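Local coordinates for aerolysin-like protein (PDB 6LH8) that is an aerolysin-like protein of a toad, probably a pore-forming toxin relative linked to endolysosome modulation, at residues V7-E12 with E69-L74; D45-H50 with T92-D97; R117-T122 with Q142-I147. All blocks are in the same frame, centred on the assembly; numbering follows the deposited sequence.

Contact 1: V7-E12 with E69-L74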
loop_
_atom_site.group_PDB
_atom_site.type_symbol
_atom_site.label_atom_id
_atom_site.label_comp_id
_atom_site.label_asym_id
_atom_site.label_seq_id
_atom_site.Cartn_x
_atom_site.Cartn_y
_atom_site.Cartn_z
ATOM N N VAL A 7 7.126 10.961 14.234
ATOM C CA VAL A 7 7.424 10.906 12.803
ATOM C C VAL A 7 7.390 12.326 12.257
ATOM O O VAL A 7 6.457 13.086 12.549
ATOM C CB VAL A 7 6.429 10.003 12.054
ATOM C CG1 VAL A 7 6.794 9.949 10.568
ATOM C CG2 VAL A 7 6.429 8.608 12.638
ATOM N N LEU A 8 8.417 12.694 11.474
ATOM C CA LEU A 8 8.503 14.028 10.867
ATOM C C LEU A 8 7.850 13.987 9.486
ATOM O O LEU A 8 8.505 13.980 8.440
ATOM C CB LEU A 8 9.946 14.505 10.795
ATOM C CG LEU A 8 10.803 14.355 12.066
ATOM C CD1 LEU A 8 12.163 15.000 11.896
ATOM C CD2 LEU A 8 10.084 14.928 13.295
ATOM N N TRP A 9 6.514 13.997 9.501
ATOM C CA TRP A 9 5.757 13.862 8.264
ATOM C C TRP A 9 6.006 15.028 7.317
ATOM O O TRP A 9 5.911 14.860 6.092
ATOM C CB TRP A 9 4.268 13.752 8.581
ATOM C CG TRP A 9 3.863 12.512 9.318
ATOM C CD1 TRP A 9 3.279 12.447 10.554
ATOM C CD2 TRP A 9 3.985 11.156 8.859
ATOM N NE1 TRP A 9 3.041 11.129 10.895
ATOM C CE2 TRP A 9 3.460 10.322 9.870
ATOM C CE3 TRP A 9 4.496 10.568 7.698
ATOM C CZ2 TRP A 9 3.427 8.930 9.751
ATOM C CZ3 TRP A 9 4.454 9.182 7.579
ATOM C CH2 TRP A 9 3.923 8.382 8.601
ATOM N N ASP A 10 6.337 16.216 7.849
ATOM C CA ASP A 10 6.600 17.321 6.931
ATOM C C ASP A 10 7.898 17.134 6.159
ATOM O O ASP A 10 8.143 17.882 5.205
ATOM C CB ASP A 10 6.616 18.670 7.665
ATOM C CG ASP A 10 7.770 18.814 8.636
ATOM O OD1 ASP A 10 8.142 17.819 9.294
ATOM O OD2 ASP A 10 8.288 19.942 8.769
ATOM N N LYS A 11 8.729 16.166 6.546
ATOM C CA LYS A 11 9.962 15.843 5.841
ATOM C C LYS A 11 9.814 14.628 4.926
ATOM O O LYS A 11 10.828 14.080 4.473
ATOM C CB LYS A 11 11.093 15.601 6.841
ATOM C CG LYS A 11 11.528 16.844 7.616
ATOM C CD LYS A 11 12.136 17.873 6.663
ATOM C CE LYS A 11 12.627 19.120 7.395
ATOM N NZ LYS A 11 12.874 20.258 6.453
ATOM N N GLU A 12 8.578 14.208 4.649
ATOM C CA GLU A 12 8.319 13.014 3.848
ATOM C C GLU A 12 8.891 13.152 2.441
ATOM O O GLU A 12 8.791 14.211 1.813
ATOM C CB GLU A 12 6.814 12.758 3.770
ATOM C CG GLU A 12 6.429 11.576 2.887
ATOM C CD GLU A 12 4.972 11.203 3.019
ATOM O OE1 GLU A 12 4.594 10.637 4.064
ATOM O OE2 GLU A 12 4.207 11.475 2.070
ATOM N N GLU A 69 2.138 5.487 14.199
ATOM C CA GLU A 69 0.845 5.511 13.531
ATOM C C GLU A 69 1.021 6.022 12.108
ATOM O O GLU A 69 1.207 7.232 11.901
ATOM C CB GLU A 69 -0.131 6.395 14.307
ATOM C CG GLU A 69 -0.328 5.922 15.730
ATOM C CD GLU A 69 -1.319 6.769 16.480
ATOM O OE1 GLU A 69 -2.475 6.866 16.019
ATOM O OE2 GLU A 69 -0.934 7.344 17.520
ATOM N N PRO A 70 0.998 5.148 11.108
ATOM C CA PRO A 70 1.199 5.589 9.726
ATOM C C PRO A 70 0.066 6.484 9.252
ATOM O O PRO A 70 -1.010 6.543 9.853
ATOM C CB PRO A 70 1.217 4.279 8.931
ATOM C CG PRO A 70 1.482 3.213 9.937
ATOM C CD PRO A 70 0.866 3.686 11.212
ATOM N N LYS A 71 0.333 7.189 8.147
ATOM C CA LYS A 71 -0.704 7.964 7.467
ATOM C C LYS A 71 -1.621 7.075 6.633
ATOM O O LYS A 71 -2.840 7.288 6.613
ATOM C CB LYS A 71 -0.079 9.035 6.563
ATOM C CG LYS A 71 0.859 10.011 7.257
ATOM C CD LYS A 71 1.005 11.324 6.473
ATOM C CE LYS A 71 1.355 11.088 5.009
ATOM N NZ LYS A 71 1.951 12.305 4.369
ATOM N N HIS A 72 -1.056 6.104 5.919
ATOM C CA HIS A 72 -1.795 5.282 4.962
ATOM C C HIS A 72 -2.094 3.919 5.572
ATOM O O HIS A 72 -1.170 3.169 5.892
ATOM C CB HIS A 72 -0.999 5.119 3.668
ATOM C CG HIS A 72 -0.543 6.419 3.086
ATOM N ND1 HIS A 72 -1.425 7.370 2.629
ATOM C CD2 HIS A 72 0.697 6.929 2.899
ATOM C CE1 HIS A 72 -0.750 8.417 2.184
ATOM N NE2 HIS A 72 0.538 8.176 2.338
ATOM N N ARG A 73 -3.380 3.594 5.714
ATOM C CA ARG A 73 -3.802 2.362 6.366
ATOM C C ARG A 73 -4.889 1.688 5.537
ATOM O O ARG A 73 -5.469 2.286 4.631
ATOM C CB ARG A 73 -4.328 2.618 7.790
ATOM C CG ARG A 73 -3.404 3.420 8.694
ATOM C CD ARG A 73 -2.160 2.635 9.058
ATOM N NE ARG A 73 -2.465 1.315 9.607
ATOM C CZ ARG A 73 -2.655 1.069 10.901
ATOM N NH1 ARG A 73 -2.580 2.058 11.782
ATOM N NH2 ARG A 73 -2.917 -0.165 11.312
ATOM N N LEU A 74 -5.153 0.424 5.863
ATOM C CA LEU A 74 -6.213 -0.363 5.253
ATOM C C LEU A 74 -7.223 -0.772 6.321
ATOM O O LEU A 74 -6.953 -0.696 7.522
ATOM C CB LEU A 74 -5.651 -1.617 4.566
ATOM C CG LEU A 74 -4.706 -1.410 3.378
ATOM C CD1 LEU A 74 -4.258 -2.741 2.810
ATOM C CD2 LEU A 74 -5.374 -0.577 2.289
HETATM O O HOH W 1 1.839 9.733 13.158
HETATM O O HOH W 2 3.355 14.828 4.737
HETATM O O HOH W 3 2.154 10.063 1.562
#
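W9 and K71 meet because each side chain leaves its backbone with CG anti to the carbonyl carbon (chi1 -66° for W9, -57° for K71). The two then slide past each other in opposite directions. E12 instead sets CG anti to its backbone N (chi1 177°) and runs extended to meet the end of K71. Chi1 and the backbone set K71 CG over the indole, and the bend at chi3 steers CE and NZ on to E12.

K71 CG sits above the six-membered ring of W9, 3.4 Å from its centroid and almost on the ring normal, a CH-pi contact. V7 CG1 covers the opposite face, so the indole is sandwiched between two aliphatic groups. At the ring edge W9 CZ2 lies 3.5 Å from E69 O. A water in the ring plane accepts from W9 NE1 and donates to E69 O, which helps fix the rotation of the indole.

K71 NZ forms a salt bridge with E12, 3.1 Å from OE1 and more weakly with OE2. It meets OE1 from above the carboxylate plane. A second water donates to W9 O and accepts weakly from K71 NZ. A third joins E12 OE2 and H72 NE2.

This is a surface contact. It ties a short 3-10 turn that interrupts strand 4-28 to the loop after strand 65-68. P70 and H72 of the loop pack on strands 41-53 and 133-154, while L8 and E12 touch strand 110-130, the sheet neighbour of 4-28.

Contact 2: D45-H50 with T92-D97; sequences DRTITH and TELSED
R46 and I48 make the backbone ladder with S95 and E93, the two hydrogen-bonded pairs here. S95 N reaches R46 O at 2.9 Å and E93 N reaches I48 O at 2.8 Å. The return bond from I48 N to E93 O is longer, 3.3 Å. CA-H...O contacts, such as T47 CA to E93 O at 3.2 Å, fill in between.

The side-chain hydrogen bond is H50 NE2 to E93 OE1, 2.7 Å. It lies in the imidazole plane and uses the anti lone pair of OE1, with ring and carboxylate nearly coplanar. Y139 holds H50 ND1, while R73 and the backbone N of L74 bind E93, and the buried carboxylate is well satisfied.

Apolar contact is made by L94. Its CG is anti to the backbone N (chi1 174°), and CD1 touches T47 CG2 and D45 CB, each at 3.7 Å.

Water joins T49 OG1 to T92 OG1 on that face. Near R46 a water accepts from NH1 and donates weakly to D97 OD1. R46 NE is bound by Q144 O and D97 OD2 by I147 N.

The pairing of 41-53 with edge strand 90-100 belongs to the long, twisted antiparallel sheet characteristic of aerolysin-like proteins.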
loop_
_atom_site.group_PDB
_atom_site.type_symbol
_atom_site.label_atom_id
_atom_site.label_comp_id
_atom_site.label_asym_id
_atom_site.label_seq_id
_atom_site.Cartn_x
_atom_site.Cartn_y
_atom_site.Cartn_z
ATOM N N ASP A 45 -5.917 -8.811 -4.035
ATOM C CA ASP A 45 -5.258 -8.462 -2.790
ATOM C C ASP A 45 -4.681 -7.059 -2.909
ATOM O O ASP A 45 -4.107 -6.700 -3.941
ATOM C CB ASP A 45 -4.147 -9.459 -2.471
ATOM C CG ASP A 45 -4.681 -10.773 -1.946
ATOM O OD1 ASP A 45 -5.898 -10.862 -1.658
ATOM O OD2 ASP A 45 -3.879 -11.714 -1.819
ATOM N N ARG A 46 -4.870 -6.259 -1.861
ATOM C CA ARG A 46 -4.346 -4.902 -1.775
ATOM C C ARG A 46 -3.528 -4.803 -0.497
ATOM O O ARG A 46 -3.993 -5.219 0.568
ATOM C CB ARG A 46 -5.480 -3.868 -1.787
ATOM C CG ARG A 46 -5.025 -2.461 -1.457
ATOM C CD ARG A 46 -6.195 -1.490 -1.472
ATOM N NE ARG A 46 -5.771 -0.125 -1.205
ATOM C CZ ARG A 46 -6.597 0.845 -0.842
ATOM N NH1 ARG A 46 -7.886 0.583 -0.709
ATOM N NH2 ARG A 46 -6.134 2.067 -0.618
ATOM N N THR A 47 -2.297 -4.299 -0.599
ATOM C CA THR A 47 -1.424 -4.270 0.562
ATOM C C THR A 47 -0.828 -2.889 0.765
ATOM O O THR A 47 -0.670 -2.102 -0.179
ATOM C CB THR A 47 -0.276 -5.268 0.451
ATOM O OG1 THR A 47 0.539 -4.919 -0.668
ATOM C CG2 THR A 47 -0.808 -6.691 0.269
ATOM N N ILE A 48 -0.499 -2.620 2.022
ATOM C CA ILE A 48 0.371 -1.521 2.411
ATOM C C ILE A 48 1.452 -2.128 3.292
ATOM O O ILE A 48 1.144 -2.861 4.235
ATOM C CB ILE A 48 -0.387 -0.415 3.168
ATOM C CG1 ILE A 48 -1.502 0.181 2.302
ATOM C CG2 ILE A 48 0.590 0.645 3.659
ATOM C CD1 ILE A 48 -2.293 1.305 2.990
ATOM N N THR A 49 2.707 -1.854 2.985
ATOM C CA THR A 49 3.797 -2.401 3.779
ATOM C C THR A 49 4.494 -1.270 4.520
ATOM O O THR A 49 4.871 -0.266 3.908
ATOM C CB THR A 49 4.778 -3.176 2.908
ATOM O OG1 THR A 49 4.106 -4.321 2.354
ATOM C CG2 THR A 49 5.956 -3.667 3.745
ATOM N N HIS A 50 4.658 -1.440 5.831
ATOM C CA HIS A 50 5.290 -0.447 6.694
ATOM C C HIS A 50 6.631 -0.970 7.184
ATOM O O HIS A 50 6.704 -2.070 7.731
ATOM C CB HIS A 50 4.394 -0.131 7.889
ATOM C CG HIS A 50 3.006 0.284 7.505
ATOM N ND1 HIS A 50 2.685 1.571 7.139
ATOM C CD2 HIS A 50 1.857 -0.431 7.433
ATOM C CE1 HIS A 50 1.393 1.635 6.858
ATOM N NE2 HIS A 50 0.868 0.436 7.039
ATOM N N THR A 92 2.871 -5.761 7.203
ATOM C CA THR A 92 2.073 -5.668 5.983
ATOM C C THR A 92 0.593 -5.711 6.338
ATOM O O THR A 92 0.137 -6.645 7.005
ATOM C CB THR A 92 2.414 -6.803 5.016
ATOM O OG1 THR A 92 3.801 -6.741 4.671
ATOM C CG2 THR A 92 1.581 -6.710 3.751
ATOM N N GLU A 93 -0.147 -4.703 5.903
ATOM C CA GLU A 93 -1.597 -4.740 5.937
ATOM C C GLU A 93 -2.114 -5.380 4.655
ATOM O O GLU A 93 -1.469 -5.327 3.604
ATOM C CB GLU A 93 -2.180 -3.335 6.089
ATOM C CG GLU A 93 -1.724 -2.576 7.315
ATOM C CD GLU A 93 -2.426 -1.239 7.463
ATOM O OE1 GLU A 93 -1.742 -0.198 7.341
ATOM O OE2 GLU A 93 -3.661 -1.220 7.692
ATOM N N LEU A 94 -3.284 -6.001 4.750
ATOM C CA LEU A 94 -3.879 -6.678 3.606
ATOM C C LEU A 94 -5.386 -6.473 3.639
ATOM O O LEU A 94 -6.015 -6.597 4.695
ATOM C CB LEU A 94 -3.531 -8.173 3.608
ATOM C CG LEU A 94 -4.170 -9.084 2.559
ATOM C CD1 LEU A 94 -3.785 -8.651 1.158
ATOM C CD2 LEU A 94 -3.753 -10.524 2.800
ATOM N N SER A 95 -5.962 -6.121 2.492
ATOM C CA SER A 95 -7.410 -6.071 2.378
ATOM C C SER A 95 -7.824 -6.702 1.055
ATOM O O SER A 95 -7.006 -6.919 0.161
ATOM C CB SER A 95 -7.957 -4.638 2.495
ATOM O OG SER A 95 -7.584 -3.833 1.392
ATOM N N GLU A 96 -9.108 -7.027 0.950
ATOM C CA GLU A 96 -9.658 -7.519 -0.303
ATOM C C GLU A 96 -10.228 -6.341 -1.075
ATOM O O GLU A 96 -11.028 -5.572 -0.541
ATOM C CB GLU A 96 -10.745 -8.566 -0.064
ATOM C CG GLU A 96 -11.235 -9.202 -1.364
ATOM C CD GLU A 96 -12.524 -9.996 -1.195
ATOM O OE1 GLU A 96 -13.613 -9.381 -1.115
ATOM O OE2 GLU A 96 -12.443 -11.233 -1.154
ATOM N N ASP A 97 -9.784 -6.177 -2.310
ATOM C CA ASP A 97 -10.268 -5.124 -3.190
ATOM C C ASP A 97 -11.168 -5.787 -4.226
ATOM O O ASP A 97 -10.687 -6.537 -5.080
ATOM C CB ASP A 97 -9.078 -4.412 -3.831
ATOM C CG ASP A 97 -9.476 -3.235 -4.678
ATOM O OD1 ASP A 97 -10.628 -2.774 -4.568
ATOM O OD2 ASP A 97 -8.615 -2.765 -5.449
HETATM O O HOH W 4 -9.874 -1.326 -1.833
HETATM O O HOH W 5 4.900 -7.053 1.981
#

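Contact 3: R117-T122 with Q142-I147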
loop_
_atom_site.group_PDB
_atom_site.type_symbol
_atom_site.label_atom_id
_atom_site.label_comp_id
_atom_site.label_asym_id
_atom_site.label_seq_id
_atom_site.Cartn_x
_atom_site.Cartn_y
_atom_site.Cartn_z
ATOM N N ARG A 117 -3.985 0.506 -10.745
ATOM C CA ARG A 117 -3.969 1.075 -9.400
ATOM C C ARG A 117 -2.703 1.895 -9.207
ATOM O O ARG A 117 -1.687 1.670 -9.869
ATOM C CB ARG A 117 -4.084 -0.001 -8.315
ATOM C CG ARG A 117 -2.930 -0.943 -8.202
ATOM C CD ARG A 117 -3.153 -1.940 -7.049
ATOM N NE ARG A 117 -2.275 -3.104 -7.172
ATOM C CZ ARG A 117 -2.499 -4.276 -6.585
ATOM N NH1 ARG A 117 -3.581 -4.458 -5.830
ATOM N NH2 ARG A 117 -1.636 -5.269 -6.746
ATOM N N ASN A 118 -2.777 2.846 -8.281
ATOM C CA ASN A 118 -1.605 3.620 -7.887
ATOM C C ASN A 118 -0.759 2.800 -6.931
ATOM O O ASN A 118 -1.284 2.089 -6.073
ATOM C CB ASN A 118 -2.008 4.929 -7.198
ATOM C CG ASN A 118 -2.735 5.895 -8.126
ATOM O OD1 ASN A 118 -2.461 5.957 -9.325
ATOM N ND2 ASN A 118 -3.660 6.668 -7.561
ATOM N N GLU A 119 0.555 2.869 -7.108
ATOM C CA GLU A 119 1.492 2.239 -6.190
ATOM C C GLU A 119 2.530 3.293 -5.837
ATOM O O GLU A 119 3.074 3.952 -6.727
ATOM C CB GLU A 119 2.115 0.976 -6.807
ATOM C CG GLU A 119 1.059 -0.082 -7.161
ATOM C CD GLU A 119 1.644 -1.455 -7.430
ATOM O OE1 GLU A 119 2.883 -1.568 -7.503
ATOM O OE2 GLU A 119 0.861 -2.415 -7.594
ATOM N N ASN A 120 2.752 3.497 -4.544
ATOM C CA ASN A 120 3.572 4.615 -4.095
ATOM C C ASN A 120 4.530 4.162 -3.007
ATOM O O ASN A 120 4.153 3.383 -2.130
ATOM C CB ASN A 120 2.719 5.762 -3.533
ATOM C CG ASN A 120 1.854 6.426 -4.578
ATOM O OD1 ASN A 120 2.259 7.414 -5.195
ATOM N ND2 ASN A 120 0.638 5.914 -4.755
ATOM N N ILE A 121 5.754 4.676 -3.041
ATOM C CA ILE A 121 6.683 4.539 -1.921
ATOM C C ILE A 121 6.931 5.922 -1.339
ATOM O O ILE A 121 7.242 6.865 -2.070
ATOM C CB ILE A 121 8.001 3.861 -2.337
ATOM C CG1 ILE A 121 7.734 2.450 -2.875
ATOM C CG2 ILE A 121 8.946 3.763 -1.144
ATOM C CD1 ILE A 121 8.939 1.824 -3.552
ATOM N N THR A 122 6.765 6.051 -0.024
ATOM C CA THR A 122 7.102 7.280 0.679
ATOM C C THR A 122 7.950 6.917 1.887
ATOM O O THR A 122 7.934 5.778 2.355
ATOM C CB THR A 122 5.857 8.050 1.130
ATOM O OG1 THR A 122 5.036 7.201 1.958
ATOM C CG2 THR A 122 5.058 8.528 -0.082
ATOM N N GLN A 142 5.185 1.364 1.593
ATOM C CA GLN A 142 4.953 0.882 0.227
ATOM C C GLN A 142 3.465 0.607 0.119
ATOM O O GLN A 142 2.986 -0.403 0.640
ATOM C CB GLN A 142 5.763 -0.370 -0.067
ATOM C CG GLN A 142 7.235 -0.099 -0.243
ATOM C CD GLN A 142 8.112 -1.009 0.580
ATOM O OE1 GLN A 142 7.636 -1.772 1.428
ATOM N NE2 GLN A 142 9.418 -0.929 0.341
ATOM N N SER A 143 2.734 1.504 -0.546
ATOM C CA SER A 143 1.277 1.432 -0.563
ATOM C C SER A 143 0.723 1.137 -1.953
ATOM O O SER A 143 1.324 1.467 -2.982
ATOM C CB SER A 143 0.633 2.726 -0.028
ATOM O OG SER A 143 1.211 3.867 -0.627
ATOM N N GLN A 144 -0.449 0.503 -1.958
ATOM C CA GLN A 144 -1.232 0.238 -3.155
ATOM C C GLN A 144 -2.620 0.827 -2.959
ATOM O O GLN A 144 -3.220 0.666 -1.890
ATOM C CB GLN A 144 -1.355 -1.269 -3.426
ATOM C CG GLN A 144 -0.039 -2.042 -3.487
ATOM C CD GLN A 144 -0.258 -3.518 -3.750
ATOM O OE1 GLN A 144 -1.276 -4.083 -3.349
ATOM N NE2 GLN A 144 0.697 -4.154 -4.431
ATOM N N SER A 145 -3.126 1.509 -3.977
ATOM C CA SER A 145 -4.477 2.046 -3.949
ATOM C C SER A 145 -5.496 0.987 -4.367
ATOM O O SER A 145 -5.151 -0.120 -4.783
ATOM C CB SER A 145 -4.588 3.245 -4.879
ATOM O OG SER A 145 -4.742 2.809 -6.229
ATOM N N GLY A 146 -6.775 1.347 -4.243
ATOM C CA GLY A 146 -7.823 0.556 -4.858
ATOM C C GLY A 146 -7.699 0.543 -6.369
ATOM O O GLY A 146 -7.099 1.429 -6.985
ATOM N N ILE A 147 -8.246 -0.498 -6.968
ATOM C CA ILE A 147 -8.126 -0.717 -8.403
ATOM C C ILE A 147 -9.268 -0.013 -9.125
ATOM O O ILE A 147 -10.427 -0.062 -8.690
ATOM C CB ILE A 147 -8.102 -2.224 -8.709
ATOM C CG1 ILE A 147 -6.703 -2.759 -8.385
ATOM C CG2 ILE A 147 -8.503 -2.503 -10.162
ATOM C CD1 ILE A 147 -6.563 -4.225 -8.545
HETATM O O HOH W 6 -5.757 -2.845 -4.997
HETATM O O HOH W 7 -0.999 4.121 -3.250
HETATM O O HOH W 8 3.320 5.425 0.316
#
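S145 and N118 close the tight end. S145 OG lies between its backbone N and carbonyl carbon (chi1 80°), where it accepts from N118 N at 2.8 Å and donates to G146 O. S145 N returns a bond to N118 O. Beside them R117 CB packs 3.8 Å from I147 CG1.

The guanidinium of R117 carries Q144 OE1 over one face, its plane 31° from that of the amide. R117 NH1 meets it at too poor an angle for a hydrogen bond. OE1 is taken by T47 N and NH1 by D45 O. A water at the guanidinium edge also accepts from NH1 and donates to S145 O. R117 NE salt-bridges E119 OE2 at 3.2 Å, on the anti lone pair of OE2.

These strands are the arms of the hairpin 110-130 and 133-154. N120 and S143 form its hydrogen-bonded pair, with S143 N to N120 O at 2.8 Å.

Around S143 the water contacts are looser than at R117. One water bridges S143 OG and T122 OG1 and donates weakly to N120 O; another is held weakly by N118 O and S143 OG. I121 CG1 and Q142 CG touch at 3.7 Å, and Q142 OE1 turns to N51.

How the contacts relate
All three contacts reach one five-stranded antiparallel sheet, ordered 4-28, 110-130, 133-154, 41-53, 90-100. Contact 3 pairs the central hairpin strands, and contact 2 pairs 41-53 with 90-100, at one edge of the sheet. Their centres are about 10 Å apart. R46 of strand 41-53 binds Q144 and D97 of strand 90-100 binds I147, both on segment 142-147. Contact 1 lies about 16 Å from contact 2 and 14 Å from contact 3, centre to centre. Its loop 69-74 meets contact 2 where R73 and L74 bind E93. Contacts 1 and 2 interleave along the chain, and contact 3 follows both. The loop thus connects an edge strand to the opposite edge of the sheet.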